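Local coordinates for protein 6-phosphofructokinase isozyme 2 (Escherichia coli, PDB 3UMO) that catalyses the ATP-dependent phosphorylation of D-fructose 6-phosphate to fructose 1,6-bisphosphate, the first committing step of glycolysis, and works as a homodimer, at residues I4-L9 and A55-P60; T17-I22 and L93-E98. One frame throughout, in Å; residues are numbered along the deposited sequence. Where two conformers were deposited one is given.

Contact 1. Residues I4-L9 and A55-P60; sequences IYTLTL and ATAIFP
Tyr5 and Thr56 sit side by side on neighbouring parallel strands, 4-7 and 55-60, in the central parallel sheet of the ribokinase-type fold. Four backbone bonds hold the pair in register: Thr56 N to Ile4 O, Thr6 N to Thr56 O, Ile58 N to Thr6 O at 2.7 Å, and Thr8 N to Ile58 O, so the bonding runs on past the end of strand 4-7.

Tyr5 can be followed outward. Its CB rests 3.8 Å from Thr56 O. With CG anti to its own carbonyl carbon (chi1 -63°), the ring runs alongside the Thr56 side chain. Tyr5 CD2 comes within 3.6 Å of Thr56 CB. CE2 lies 3.9 Å from the same carbon. CD2 also meets Ile58 CD1 at a looser 4.3 Å. At the tip, OH is hydrogen-bonded to Glu129 OE1. A glycine in place of Tyr5 would probably leave Thr56 CB without its ring neighbour and Glu129 without this hydroxyl partner.

Further along the same face, the Leu7 and Ile58 side chains lie at a slant, Leu7 CD1 against Ile58 CG2 at 3.9 Å, and helix 115-125 packs on Ile58 through Leu121 and Gln124. The reverse face carries Ile4, Thr6, Ala55 and Ala57. There helix 40-50 covers Ile4 and Ala55 with Ile48 and touches Thr6 with Val44, while Thr6 OG1, set between its backbone N and carbonyl carbon (chi1 75°), bonds to Gly41 O. Gly41 belongs to the substrate-binding residues, which places the C-terminal end of strand 4-7, around Thr8, beside the substrate site. A water near Thr8 bridges the strands: it donates to Thr6 OG1 and to Ile58 O, at 2.8 Å and 2.9 Å from its oxygen, and is also hydrogen-bonded to Thr8 OG1.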
loop_
_atom_site.group_PDB
_atom_site.type_symbol
_atom_site.label_atom_id
_atom_site.label_comp_id
_atom_site.label_asym_id
_atom_site.label_seq_id
_atom_site.Cartn_x
_atom_site.Cartn_y
_atom_site.Cartn_z
ATOM N N ILE A 4 -8.578 -40.766 -13.071
ATOM C CA ILE A 4 -8.358 -39.344 -13.310
ATOM C C ILE A 4 -6.875 -38.995 -13.259
ATOM O O ILE A 4 -6.155 -39.411 -12.344
ATOM C CB ILE A 4 -9.111 -38.491 -12.275
ATOM C CG1 ILE A 4 -10.602 -38.827 -12.306
ATOM C CG2 ILE A 4 -8.896 -37.005 -12.536
ATOM C CD1 ILE A 4 -11.380 -38.282 -11.111
ATOM N N TYR A 5 -6.427 -38.230 -14.248
ATOM C CA TYR A 5 -5.057 -37.746 -14.301
ATOM C C TYR A 5 -5.066 -36.238 -14.453
ATOM O O TYR A 5 -6.018 -35.666 -14.993
ATOM C CB TYR A 5 -4.320 -38.368 -15.490
ATOM C CG TYR A 5 -4.183 -39.871 -15.413
ATOM C CD1 TYR A 5 -5.210 -40.704 -15.836
ATOM C CD2 TYR A 5 -3.020 -40.457 -14.925
ATOM C CE1 TYR A 5 -5.089 -42.083 -15.762
ATOM C CE2 TYR A 5 -2.889 -41.833 -14.853
ATOM C CZ TYR A 5 -3.926 -42.637 -15.272
ATOM O OH TYR A 5 -3.795 -44.006 -15.208
ATOM N N THR A 6 -4.010 -35.581 -13.984
ATOM C CA THR A 6 -3.861 -34.155 -14.260
ATOM C C THR A 6 -2.507 -33.871 -14.891
ATOM O O THR A 6 -1.550 -34.645 -14.729
ATOM C CB THR A 6 -4.040 -33.263 -13.008
ATOM O OG1 THR A 6 -2.876 -33.355 -12.178
ATOM C CG2 THR A 6 -5.294 -33.648 -12.222
ATOM N N LEU A 7 -2.435 -32.766 -15.619
ATOM C CA LEU A 7 -1.204 -32.380 -16.290
ATOM C C LEU A 7 -0.862 -30.938 -15.958
ATOM O O LEU A 7 -1.675 -30.033 -16.178
ATOM C CB LEU A 7 -1.337 -32.555 -17.806
ATOM C CG LEU A 7 -0.112 -32.104 -18.601
ATOM C CD1 LEU A 7 1.097 -32.949 -18.232
ATOM C CD2 LEU A 7 -0.389 -32.175 -20.101
ATOM N N THR A 8 0.338 -30.726 -15.420
ATOM C CA THR A 8 0.797 -29.391 -15.038
ATOM C C THR A 8 2.115 -29.112 -15.730
ATOM O O THR A 8 3.162 -29.580 -15.285
ATOM C CB THR A 8 1.017 -29.285 -13.520
ATOM O OG1 THR A 8 -0.170 -29.702 -12.846
ATOM C CG2 THR A 8 1.335 -27.843 -13.115
ATOM N N LEU A 9 2.070 -28.369 -16.833
ATOM C CA LEU A 9 3.288 -28.094 -17.580
ATOM C C LEU A 9 4.168 -27.083 -16.861
ATOM O O LEU A 9 5.382 -27.043 -17.076
ATOM C CB LEU A 9 2.965 -27.620 -18.997
ATOM C CG LEU A 9 2.251 -28.639 -19.883
ATOM C CD1 LEU A 9 1.847 -27.993 -21.200
ATOM C CD2 LEU A 9 3.123 -29.871 -20.115
ATOM N N ALA A 55 -6.366 -38.830 -7.990
ATOM C CA ALA A 55 -5.925 -38.370 -9.301
ATOM C C ALA A 55 -4.409 -38.374 -9.362
ATOM O O ALA A 55 -3.743 -37.959 -8.410
ATOM C CB ALA A 55 -6.462 -36.971 -9.597
ATOM N N THR A 56 -3.867 -38.845 -10.482
ATOM C CA THR A 56 -2.422 -38.890 -10.662
ATOM C C THR A 56 -1.930 -37.618 -11.337
ATOM O O THR A 56 -2.374 -37.281 -12.436
ATOM C CB THR A 56 -1.996 -40.109 -11.492
ATOM O OG1 THR A 56 -2.386 -41.302 -10.804
ATOM C CG2 THR A 56 -0.488 -40.123 -11.683
ATOM N N ALA A 57 -1.012 -36.917 -10.676
ATOM C CA ALA A 57 -0.467 -35.669 -11.211
ATOM C C ALA A 57 0.750 -35.919 -12.098
ATOM O O ALA A 57 1.773 -36.421 -11.633
ATOM C CB ALA A 57 -0.104 -34.719 -10.082
ATOM N N ILE A 58 0.640 -35.543 -13.371
ATOM C CA ILE A 58 1.758 -35.653 -14.305
ATOM C C ILE A 58 2.391 -34.272 -14.433
ATOM O O ILE A 58 1.681 -33.290 -14.654
ATOM C CB ILE A 58 1.282 -36.117 -15.700
ATOM C CG1 ILE A 58 0.484 -37.420 -15.595
ATOM C CG2 ILE A 58 2.466 -36.279 -16.652
ATOM C CD1 ILE A 58 -0.212 -37.821 -16.891
ATOM N N PHE A 59 3.712 -34.196 -14.283
ATOM C CA PHE A 59 4.418 -32.913 -14.364
ATOM C C PHE A 59 5.931 -33.087 -14.484
ATOM O O PHE A 59 6.479 -34.111 -14.070
ATOM C CB PHE A 59 4.085 -32.017 -13.152
ATOM C CG PHE A 59 4.447 -32.622 -11.822
ATOM C CD1 PHE A 59 5.688 -32.377 -11.247
ATOM C CD2 PHE A 59 3.537 -33.419 -11.135
ATOM C CE1 PHE A 59 6.029 -32.933 -10.015
ATOM C CE2 PHE A 59 3.865 -33.978 -9.900
ATOM C CZ PHE A 59 5.115 -33.734 -9.340
ATOM N N PRO A 60 6.609 -32.081 -15.062
ATOM C CA PRO A 60 8.072 -32.075 -15.076
ATOM C C PRO A 60 8.602 -31.608 -13.728
ATOM O O PRO A 60 8.043 -30.686 -13.124
ATOM C CB PRO A 60 8.405 -31.038 -16.152
ATOM C CG PRO A 60 7.252 -30.074 -16.105
ATOM C CD PRO A 60 6.040 -30.917 -15.774
HETATM O O HOH W 1 -5.079 -41.925 -11.352
HETATM O O HOH W 2 -0.241 -32.447 -12.704
#

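Contact 2. Residues T17-I22 and L93-E98; sequences TITPQI and LHVHVE
Thr17 and His94 begin a run of four backbone hydrogen bonds that joins parallel strands 17-19 and 93-97 in the small mixed sheet. Thr17 N reaches His94 O, His96 N reaches Thr17 O, Thr19 N reaches His96 O and Glu98 N reaches Thr19 O, all nearly straight, the first at 171°. A water donates to Thr17 O and lies in plane at the edge of the His94 ring, 2.7 Å from ND1; the ring's NE2 is hydrogen-bonded to Gln103 OE1.

Apolar contacts gather on the face of Thr17, Thr19, Val95 and Val97. Thr19 CG2 meets Val95 CG1 at 3.8 Å, and Thr17 CG2 meets Leu93 CD1 at 3.9 Å. Both threonines keep OG1 anti to the backbone N (chi1 -174° in Thr17), hydrogen-bonded to Thr31 O and Arg29 O respectively. Ile22 CG2 comes to Val97 CG2 at 3.9 Å, the two side chains at about a right angle.

Met108, Tyr104, Leu93 and Phe106 of the second subunit close over Thr17, Ile22, Leu93 and Val95, making this face a dimer interface. Within the chain, strand 34-38 flanks 12-19 on one side, and on the other strand 103-107 flanks 93-97, Phe106 packing on Val95 and Tyr104 on Val97.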
loop_
_atom_site.group_PDB
_atom_site.type_symbol
_atom_site.label_atom_id
_atom_site.label_comp_id
_atom_site.label_asym_id
_atom_site.label_seq_id
_atom_site.Cartn_x
_atom_site.Cartn_y
_atom_site.Cartn_z
ATOM N N THR A 17 5.646 -17.492 3.439
ATOM C CA THR A 17 6.387 -16.840 4.507
ATOM C C THR A 17 5.558 -15.762 5.196
ATOM O O THR A 17 4.501 -15.354 4.692
ATOM C CB THR A 17 7.703 -16.233 3.981
ATOM O OG1 THR A 17 8.463 -15.717 5.079
ATOM C CG2 THR A 17 7.424 -15.111 2.983
ATOM N N ILE A 18 6.049 -15.304 6.345
ATOM C CA ILE A 18 5.350 -14.325 7.164
ATOM C C ILE A 18 6.268 -13.137 7.439
ATOM O O ILE A 18 7.470 -13.310 7.658
ATOM C CB ILE A 18 4.909 -14.960 8.506
ATOM C CG1 ILE A 18 3.941 -16.122 8.253
ATOM C CG2 ILE A 18 4.250 -13.938 9.398
ATOM C CD1 ILE A 18 3.707 -17.002 9.484
ATOM N N THR A 19 5.704 -11.932 7.418
ATOM C CA THR A 19 6.458 -10.726 7.763
ATOM C C THR A 19 5.522 -9.763 8.511
ATOM O O THR A 19 4.309 -9.807 8.318
ATOM C CB THR A 19 7.100 -10.095 6.490
ATOM O OG1 THR A 19 8.157 -9.195 6.861
ATOM C CG2 THR A 19 6.059 -9.363 5.656
ATOM N N PRO A 20 6.065 -8.922 9.408
ATOM C CA PRO A 20 5.155 -8.097 10.221
ATOM C C PRO A 20 4.452 -6.986 9.447
ATOM O O PRO A 20 3.268 -6.738 9.674
ATOM C CB PRO A 20 6.087 -7.481 11.276
ATOM C CG PRO A 20 7.258 -8.401 11.331
ATOM C CD PRO A 20 7.445 -8.884 9.922
ATOM N N GLN A 21 5.169 -6.321 8.553
ATOM C CA GLN A 21 4.602 -5.192 7.827
ATOM C C GLN A 21 5.015 -5.276 6.366
ATOM O O GLN A 21 5.975 -5.970 6.021
ATOM C CB GLN A 21 5.089 -3.864 8.432
ATOM C CG GLN A 21 4.798 -3.682 9.926
ATOM C CD GLN A 21 3.409 -3.133 10.199
ATOM O OE1 GLN A 21 2.675 -2.782 9.273
ATOM N NE2 GLN A 21 3.038 -3.057 11.478
ATOM N N ILE A 22 4.287 -4.582 5.499
ATOM C CA ILE A 22 4.723 -4.475 4.115
ATOM C C ILE A 22 4.873 -3.016 3.709
ATOM O O ILE A 22 3.975 -2.190 3.902
ATOM C CB ILE A 22 3.821 -5.268 3.132
ATOM C CG1 ILE A 22 4.390 -5.187 1.706
ATOM C CG2 ILE A 22 2.384 -4.776 3.188
ATOM C CD1 ILE A 22 3.831 -6.253 0.775
ATOM N N LEU A 93 5.996 -17.093 -4.511
ATOM C CA LEU A 93 6.072 -16.638 -3.128
ATOM C C LEU A 93 4.737 -16.125 -2.608
ATOM O O LEU A 93 4.114 -15.250 -3.220
ATOM C CB LEU A 93 7.139 -15.550 -2.967
ATOM C CG LEU A 93 7.396 -15.085 -1.527
ATOM C CD1 LEU A 93 7.937 -16.222 -0.670
ATOM C CD2 LEU A 93 8.331 -13.875 -1.478
ATOM N N HIS A 94 4.322 -16.672 -1.465
ATOM C CA HIS A 94 3.118 -16.246 -0.765
ATOM C C HIS A 94 3.567 -15.552 0.512
ATOM O O HIS A 94 4.246 -16.157 1.344
ATOM C CB HIS A 94 2.256 -17.468 -0.421
ATOM C CG HIS A 94 1.013 -17.149 0.354
ATOM N ND1 HIS A 94 1.012 -16.977 1.723
ATOM C CD2 HIS A 94 -0.270 -16.997 -0.046
ATOM C CE1 HIS A 94 -0.221 -16.719 2.129
ATOM N NE2 HIS A 94 -1.016 -16.727 1.076
ATOM N N VAL A 95 3.197 -14.286 0.673
ATOM C CA VAL A 95 3.596 -13.541 1.865
ATOM C C VAL A 95 2.396 -13.132 2.706
ATOM O O VAL A 95 1.514 -12.410 2.236
ATOM C CB VAL A 95 4.373 -12.260 1.497
ATOM C CG1 VAL A 95 4.861 -11.548 2.764
ATOM C CG2 VAL A 95 5.531 -12.577 0.575
ATOM N N HIS A 96 2.364 -13.580 3.956
ATOM C CA HIS A 96 1.338 -13.123 4.884
ATOM C C HIS A 96 1.862 -11.941 5.697
ATOM O O HIS A 96 2.937 -12.021 6.289
ATOM C CB HIS A 96 0.930 -14.239 5.833
ATOM C CG HIS A 96 -0.142 -13.833 6.793
ATOM N ND1 HIS A 96 -1.482 -13.900 6.473
ATOM C CD2 HIS A 96 -0.076 -13.319 8.041
ATOM C CE1 HIS A 96 -2.197 -13.465 7.500
ATOM N NE2 HIS A 96 -1.363 -13.103 8.462
ATOM N N VAL A 97 1.111 -10.840 5.713
ATOM C CA VAL A 97 1.485 -9.673 6.506
ATOM C C VAL A 97 0.714 -9.676 7.828
ATOM O O VAL A 97 -0.512 -9.546 7.848
ATOM C CB VAL A 97 1.255 -8.357 5.735
ATOM C CG1 VAL A 97 1.787 -7.192 6.542
ATOM C CG2 VAL A 97 1.937 -8.417 4.371
ATOM N N GLU A 98 1.438 -9.819 8.937
ATOM C CA GLU A 98 0.797 -9.981 10.241
ATOM C C GLU A 98 -0.046 -8.778 10.667
ATOM O O GLU A 98 -1.129 -8.951 11.224
ATOM C CB GLU A 98 1.827 -10.312 11.329
ATOM C CG GLU A 98 1.299 -11.240 12.431
ATOM C CD GLU A 98 1.413 -12.715 12.064
ATOM O OE1 GLU A 98 0.564 -13.212 11.295
ATOM O OE2 GLU A 98 2.359 -13.378 12.545
HETATM O O HOH W 3 2.399 -17.181 4.021
#

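Overall arrangement
From the N terminus, strand 4-7 enters the central parallel sheet, and the chain then passes into strand 12-19 of the small mixed sheet. It returns through helix 40-50 to strand 55-61, where contact 1 closes a loop of 45 intervening residues. Helix 63-75 and strand 80-84 follow before strand 93-97 pairs with the end of strand 12-19, closing the longer loop of contact 2. The segments alternate along the chain, so the two loops cross. Contact 1 ties neighbouring strands in the buried core beside the substrate site; contact 2 lies about 30 Å away, centre to centre, in the sheet that meets the second subunit.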